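Nucleoporin NUP82 (Chaetomium thermophilum, PDB 5CWW) probably serves as a structural component of the nuclear pore complex and as a docking partner for transport factors passing through it. Local coordinates at residues D385-D391 with L430-Q436; A508-S514 with E548-T554. All blocks are in the same frame, centred on the assembly; numbering follows the deposited sequence.

Overall arrangement
Both contacts belong to the N-terminal beta-propeller domain of the nucleoporin, and each pairs the edge strand of one sheet with the strand beside it. Interaction 1 (385-391 with 430-436) sits in the sheet that runs 374-376, 469-476, 437-441, 427-432, 389-395; interaction 2 (508-514 with 548-554) closes the next sheet along the chain, 491-494 to 548-554. Both strands of interaction 1 come before either strand of interaction 2 in the sequence. Their centres are 16 Å apart and their nearest atoms about 7 Å, without touching. Adjacent blades thus carry their insertions, a loop that is partly unmodelled (401-420) and a helical pair, between strands that still pair.

Interaction 1. Residues D385-D391 with L430-Q436; sequences DEVELKD and LLSTSGQ
Lys-390 reaches across to Thr-433 along a chain that can be followed atom by atom. Its CB lies 3.8 Å from Leu-431 O, CG passes 3.4 Å from Thr-433 OG1, CD is farther out at 4.0 Å from that oxygen, and CE closes in again. The bends at chi2 (-70°) and chi4 (62°) curl the chain back, and NZ donates to Thr-433 OG1 at 2.7 Å. That hydroxyl donates to Glu-388 OE1, meeting the oxygen from above the carboxylate plane, so OG1 is gripped from both charged groups. NZ also bonds Gly-488 O and lies against Trp-489 in a cation-pi contact.

Behind this cluster the backbones form a classic beta bulge: Lys-390 N and Asp-391 N both donate to Leu-431 O, the former almost straight at 165°. Leu-431 N returns a bond to Asp-391 O. Beyond the strand, the type I turn from Ser-432 to Gly-435 docks on the end of helix 384-387. Ser-432 OG donates to Glu-386 O at 2.6 Å, Ser-434 N binds Asp-385 O at 2.9 Å, and Thr-433 N donates to Glu-388 O. On the other flank, Leu-389 CD2 packs on Leu-430 CB at 3.7 Å.

With Glu-388 so close to the ammonium, though their salt bridge is long, both groups are likely to stay charged, the Thr-433 hydroxyl bridging them, accepting from one and donating to the other in a mostly buried contact.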
loop_
_atom_site.group_PDB
_atom_site.type_symbol
_atom_site.label_atom_id
_atom_site.label_comp_id
_atom_site.label_asym_id
_atom_site.label_seq_id
_atom_site.Cartn_x
_atom_site.Cartn_y
_atom_site.Cartn_z
ATOM N N ASP B 385 -8.099 15.717 -8.989
ATOM C CA ASP B 385 -8.626 15.018 -7.819
ATOM C C ASP B 385 -9.218 13.655 -8.188
ATOM O O ASP B 385 -9.649 12.906 -7.312
ATOM C CB ASP B 385 -9.678 15.874 -7.103
ATOM C CG ASP B 385 -10.804 16.324 -8.019
ATOM O OD1 ASP B 385 -10.997 15.712 -9.091
ATOM O OD2 ASP B 385 -11.507 17.292 -7.658
ATOM N N GLU B 386 -9.235 13.343 -9.482
ATOM C CA GLU B 386 -9.691 12.040 -9.960
ATOM C C GLU B 386 -8.501 11.112 -10.197
ATOM O O GLU B 386 -8.588 9.907 -9.966
ATOM C CB GLU B 386 -10.511 12.192 -11.245
ATOM C CG GLU B 386 -11.874 12.839 -11.033
ATOM C CD GLU B 386 -12.593 13.155 -12.333
ATOM O OE1 GLU B 386 -11.919 13.318 -13.371
ATOM O OE2 GLU B 386 -13.839 13.243 -12.315
ATOM N N VAL B 387 -7.391 11.680 -10.656
ATOM C CA VAL B 387 -6.180 10.902 -10.890
ATOM C C VAL B 387 -5.528 10.564 -9.554
ATOM O O VAL B 387 -5.076 9.440 -9.337
ATOM C CB VAL B 387 -5.175 11.667 -11.786
ATOM C CG1 VAL B 387 -3.859 10.904 -11.913
ATOM C CG2 VAL B 387 -5.774 11.911 -13.160
ATOM N N GLU B 388 -5.490 11.554 -8.667
ATOM C CA GLU B 388 -4.880 11.414 -7.350
ATOM C C GLU B 388 -5.588 10.357 -6.503
ATOM O O GLU B 388 -6.791 10.457 -6.257
ATOM C CB GLU B 388 -4.899 12.764 -6.627
ATOM C CG GLU B 388 -4.324 12.744 -5.218
ATOM C CD GLU B 388 -4.276 14.125 -4.594
ATOM O OE1 GLU B 388 -5.334 14.790 -4.538
ATOM O OE2 GLU B 388 -3.179 14.547 -4.171
ATOM N N LEU B 389 -4.837 9.350 -6.059
ATOM C CA LEU B 389 -5.409 8.234 -5.306
ATOM C C LEU B 389 -5.234 8.418 -3.805
ATOM O O LEU B 389 -4.261 9.023 -3.348
ATOM C CB LEU B 389 -4.776 6.908 -5.735
ATOM C CG LEU B 389 -5.118 6.410 -7.143
ATOM C CD1 LEU B 389 -4.353 5.134 -7.440
ATOM C CD2 LEU B 389 -6.613 6.176 -7.297
ATOM N N LYS B 390 -6.188 7.886 -3.045
ATOM C CA LYS B 390 -6.158 7.987 -1.590
ATOM C C LYS B 390 -6.326 6.633 -0.909
ATOM O O LYS B 390 -5.975 6.477 0.258
ATOM C CB LYS B 390 -7.242 8.957 -1.114
ATOM C CG LYS B 390 -6.914 10.419 -1.400
ATOM C CD LYS B 390 -5.767 10.921 -0.520
ATOM C CE LYS B 390 -5.117 12.180 -1.070
ATOM N NZ LYS B 390 -6.069 13.319 -1.130
ATOM N N ASP B 391 -6.860 5.653 -1.630
ATOM C CA ASP B 391 -6.961 4.307 -1.081
ATOM C C ASP B 391 -6.990 3.253 -2.175
ATOM O O ASP B 391 -7.280 3.545 -3.335
ATOM C CB ASP B 391 -8.210 4.171 -0.210
ATOM C CG ASP B 391 -8.049 3.128 0.887
ATOM O OD1 ASP B 391 -7.074 2.350 0.843
ATOM O OD2 ASP B 391 -8.909 3.078 1.791
ATOM N N LEU B 430 -9.909 1.313 -6.770
ATOM C CA LEU B 430 -9.100 2.506 -6.534
ATOM C C LEU B 430 -9.980 3.685 -6.135
ATOM O O LEU B 430 -10.960 3.990 -6.810
ATOM C CB LEU B 430 -8.288 2.860 -7.781
ATOM C CG LEU B 430 -7.464 1.727 -8.401
ATOM C CD1 LEU B 430 -6.854 2.173 -9.724
ATOM C CD2 LEU B 430 -6.381 1.257 -7.443
ATOM N N LEU B 431 -9.606 4.350 -5.047
ATOM C CA LEU B 431 -10.370 5.471 -4.506
ATOM C C LEU B 431 -9.592 6.777 -4.650
ATOM O O LEU B 431 -8.488 6.919 -4.120
ATOM C CB LEU B 431 -10.708 5.202 -3.040
ATOM C CG LEU B 431 -11.638 6.148 -2.280
ATOM C CD1 LEU B 431 -12.928 6.413 -3.043
ATOM C CD2 LEU B 431 -11.947 5.531 -0.921
ATOM N N SER B 432 -10.175 7.725 -5.380
ATOM C CA SER B 432 -9.546 9.019 -5.626
ATOM C C SER B 432 -9.913 10.032 -4.547
ATOM O O SER B 432 -10.880 9.839 -3.811
ATOM C CB SER B 432 -9.953 9.560 -6.998
ATOM O OG SER B 432 -9.732 8.601 -8.017
ATOM N N THR B 433 -9.142 11.114 -4.472
ATOM C CA THR B 433 -9.427 12.212 -3.550
ATOM C C THR B 433 -10.861 12.700 -3.704
ATOM O O THR B 433 -11.529 13.020 -2.720
ATOM C CB THR B 433 -8.468 13.401 -3.782
ATOM O OG1 THR B 433 -7.111 12.962 -3.637
ATOM C CG2 THR B 433 -8.744 14.532 -2.793
ATOM N N SER B 434 -11.330 12.745 -4.946
ATOM C CA SER B 434 -12.663 13.251 -5.250
ATOM C C SER B 434 -13.756 12.309 -4.762
ATOM O O SER B 434 -14.932 12.668 -4.755
ATOM C CB SER B 434 -12.818 13.470 -6.754
ATOM O OG SER B 434 -12.824 12.233 -7.442
ATOM N N GLY B 435 -13.367 11.102 -4.364
ATOM C CA GLY B 435 -14.321 10.081 -3.978
ATOM C C GLY B 435 -14.683 9.189 -5.149
ATOM O O GLY B 435 -15.509 8.286 -5.020
ATOM N N GLN B 436 -14.071 9.449 -6.300
ATOM C CA GLN B 436 -14.246 8.599 -7.470
ATOM C C GLN B 436 -13.739 7.194 -7.173
ATOM O O GLN B 436 -12.668 7.023 -6.590
ATOM C CB GLN B 436 -13.506 9.179 -8.680
ATOM C CG GLN B 436 -13.574 8.316 -9.943
ATOM C CD GLN B 436 -12.473 8.642 -10.936
ATOM O OE1 GLN B 436 -11.350 8.134 -10.832
ATOM N NE2 GLN B 436 -12.788 9.488 -11.907
HETATM O O HOH W 1 -15.026 12.755 -9.274
#

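Interaction 2. Residues A508-S514 with E548-T554; sequences AGITYIS and ERDRIFT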
loop_
_atom_site.group_PDB
_atom_site.type_symbol
_atom_site.label_atom_id
_atom_site.label_comp_id
_atom_site.label_asym_id
_atom_site.label_seq_id
_atom_site.Cartn_x
_atom_site.Cartn_y
_atom_site.Cartn_z
ATOM N N ALA B 508 -18.086 13.591 4.082
ATOM C CA ALA B 508 -19.375 13.934 3.493
ATOM C C ALA B 508 -20.417 12.858 3.779
ATOM O O ALA B 508 -21.606 13.154 3.897
ATOM C CB ALA B 508 -19.230 14.143 1.994
ATOM N N GLY B 509 -19.971 11.610 3.887
ATOM C CA GLY B 509 -20.873 10.508 4.177
ATOM C C GLY B 509 -20.281 9.137 3.896
ATOM O O GLY B 509 -19.103 9.015 3.559
ATOM N N ILE B 510 -21.113 8.109 4.042
ATOM C CA ILE B 510 -20.698 6.724 3.836
ATOM C C ILE B 510 -21.498 6.098 2.695
ATOM O O ILE B 510 -22.696 6.348 2.558
ATOM C CB ILE B 510 -20.886 5.880 5.117
ATOM C CG1 ILE B 510 -20.156 6.536 6.294
ATOM C CG2 ILE B 510 -20.377 4.456 4.897
ATOM C CD1 ILE B 510 -20.414 5.878 7.636
ATOM N N THR B 511 -20.827 5.278 1.890
ATOM C CA THR B 511 -21.450 4.624 0.742
ATOM C C THR B 511 -21.205 3.120 0.734
ATOM O O THR B 511 -20.083 2.663 0.935
ATOM C CB THR B 511 -20.930 5.214 -0.586
ATOM O OG1 THR B 511 -21.210 6.618 -0.629
ATOM C CG2 THR B 511 -21.592 4.537 -1.786
ATOM N N TYR B 512 -22.271 2.363 0.490
ATOM C CA TYR B 512 -22.188 0.917 0.304
ATOM C C TYR B 512 -22.035 0.595 -1.178
ATOM O O TYR B 512 -22.699 1.194 -2.017
ATOM C CB TYR B 512 -23.435 0.226 0.865
ATOM C CG TYR B 512 -23.545 -1.244 0.516
ATOM C CD1 TYR B 512 -22.877 -2.207 1.260
ATOM C CD2 TYR B 512 -24.323 -1.669 -0.554
ATOM C CE1 TYR B 512 -22.976 -3.551 0.948
ATOM C CE2 TYR B 512 -24.427 -3.013 -0.873
ATOM C CZ TYR B 512 -23.750 -3.949 -0.118
ATOM O OH TYR B 512 -23.846 -5.287 -0.424
ATOM N N ILE B 513 -21.146 -0.345 -1.490
ATOM C CA ILE B 513 -20.894 -0.753 -2.868
ATOM C C ILE B 513 -20.867 -2.272 -2.942
ATOM O O ILE B 513 -20.353 -2.926 -2.033
ATOM C CB ILE B 513 -19.548 -0.196 -3.401
ATOM C CG1 ILE B 513 -19.551 1.336 -3.388
ATOM C CG2 ILE B 513 -19.270 -0.709 -4.811
ATOM C CD1 ILE B 513 -18.179 1.955 -3.583
ATOM N N SER B 514 -21.412 -2.830 -4.020
ATOM C CA SER B 514 -21.346 -4.270 -4.242
ATOM C C SER B 514 -21.146 -4.631 -5.707
ATOM O O SER B 514 -21.759 -4.036 -6.593
ATOM C CB SER B 514 -22.609 -4.950 -3.736
ATOM O OG SER B 514 -22.597 -6.312 -4.122
ATOM N N GLU B 548 -23.569 -2.148 -7.868
ATOM C CA GLU B 548 -24.580 -1.265 -7.297
ATOM C C GLU B 548 -23.972 -0.421 -6.185
ATOM O O GLU B 548 -23.035 -0.847 -5.509
ATOM C CB GLU B 548 -25.769 -2.068 -6.762
ATOM C CG GLU B 548 -25.449 -2.937 -5.552
ATOM C CD GLU B 548 -26.669 -3.659 -5.011
ATOM O OE1 GLU B 548 -27.678 -3.769 -5.743
ATOM O OE2 GLU B 548 -26.620 -4.113 -3.848
ATOM N N ARG B 549 -24.514 0.777 -6.001
ATOM C CA ARG B 549 -24.019 1.703 -4.995
ATOM C C ARG B 549 -25.176 2.477 -4.382
ATOM O O ARG B 549 -26.086 2.916 -5.089
ATOM C CB ARG B 549 -22.996 2.666 -5.601
ATOM C CG ARG B 549 -23.465 3.350 -6.875
ATOM C CD ARG B 549 -22.298 3.742 -7.765
ATOM N NE ARG B 549 -22.728 4.011 -9.134
ATOM C CZ ARG B 549 -22.952 3.072 -10.050
ATOM N NH1 ARG B 549 -23.342 3.416 -11.268
ATOM N NH2 ARG B 549 -22.790 1.788 -9.753
ATOM N N ASP B 550 -25.142 2.638 -3.065
ATOM C CA ASP B 550 -26.193 3.356 -2.359
ATOM C C ASP B 550 -25.635 4.065 -1.135
ATOM O O ASP B 550 -24.920 3.465 -0.331
ATOM C CB ASP B 550 -27.310 2.399 -1.945
ATOM C CG ASP B 550 -28.466 3.111 -1.276
ATOM O OD1 ASP B 550 -29.329 3.653 -1.998
ATOM O OD2 ASP B 550 -28.513 3.129 -0.027
ATOM N N ARG B 551 -25.960 5.345 -0.998
ATOM C CA ARG B 551 -25.531 6.102 0.164
ATOM C C ARG B 551 -26.392 5.758 1.368
ATOM O O ARG B 551 -27.620 5.790 1.299
ATOM C CB ARG B 551 -25.590 7.601 -0.103
ATOM C CG ARG B 551 -25.159 8.416 1.097
ATOM C CD ARG B 551 -24.751 9.821 0.721
ATOM N NE ARG B 551 -23.647 9.855 -0.230
ATOM C CZ ARG B 551 -22.961 10.953 -0.523
ATOM N NH1 ARG B 551 -21.975 10.905 -1.403
ATOM N NH2 ARG B 551 -23.258 12.102 0.069
ATOM N N ILE B 552 -25.731 5.437 2.472
ATOM C CA ILE B 552 -26.401 5.023 3.697
ATOM C C ILE B 552 -26.463 6.164 4.706
ATOM O O ILE B 552 -27.323 6.183 5.584
ATOM C CB ILE B 552 -25.700 3.817 4.321
ATOM C CG1 ILE B 552 -24.267 4.182 4.704
ATOM C CG2 ILE B 552 -25.701 2.651 3.337
ATOM C CD1 ILE B 552 -23.596 3.141 5.510
ATOM N N PHE B 553 -25.536 7.107 4.576
ATOM C CA PHE B 553 -25.386 8.180 5.550
ATOM C C PHE B 553 -24.761 9.416 4.921
ATOM O O PHE B 553 -23.849 9.319 4.100
ATOM C CB PHE B 553 -24.527 7.717 6.727
ATOM C CG PHE B 553 -24.202 8.810 7.706
ATOM C CD1 PHE B 553 -25.137 9.227 8.637
ATOM C CD2 PHE B 553 -22.960 9.422 7.694
ATOM C CE1 PHE B 553 -24.840 10.231 9.537
ATOM C CE2 PHE B 553 -22.657 10.430 8.592
ATOM C CZ PHE B 553 -23.600 10.833 9.515
ATOM N N THR B 554 -25.270 10.577 5.321
ATOM C CA THR B 554 -24.748 11.856 4.865
ATOM C C THR B 554 -24.584 12.809 6.041
ATOM O O THR B 554 -25.513 13.008 6.825
ATOM C CB THR B 554 -25.670 12.501 3.820
ATOM O OG1 THR B 554 -26.011 11.535 2.824
ATOM C CG2 THR B 554 -24.987 13.691 3.160
#
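Strands 509-514 and 548-554 run antiparallel, their axes 4.6 Å apart at closest and their directions 151° apart. Two-way pairs tie Tyr-512 to Asp-550 and Ser-514 to Glu-548. Toward the other end Ile-510 N donates to Phe-553 O at 3.0 Å while Ile-552 N donates to Ile-510 O at 3.2 Å, so Ile-552 and Phe-553 both face Ile-510 in a classic beta bulge. Gly-509 CA comes within 3.2 Å of Phe-553 O, a CA-H...O contact.

The extra residue of the bulge brings the end of its side chain up against Ile-510 on the partner strand. With CG1 of Ile-552 held between the backbone N and carbonyl carbon (chi1 62°), CD1 lies 3.5 Å from Ile-510 CG2, and CG2 meets Tyr-512 CB at 4.1 Å. This is the outer edge of a propeller blade: 548-554 is the last strand of its sheet, joined to 509-514 through helices 518-526 and 534-543. An alanine in place of Ile-552 would lose CG1, CG2 and CD1, and would probably open a gap beside Ile-510 and Tyr-512.

Farther along the same face, Glu-548 OE2 sits at the edge of the Tyr-512 ring, in its plane and 3.9 Å from CE2; the tyrosine hydroxyl bonds Ser-501. On the opposite face, with Thr-511, Arg-551 lays its CG 3.5 Å from Ile-510 O, bends at chi3 (-59°) and sends its guanidinium to a salt bridge with Glu-483. Arg-549 on that side makes a cation-pi contact with Phe-476.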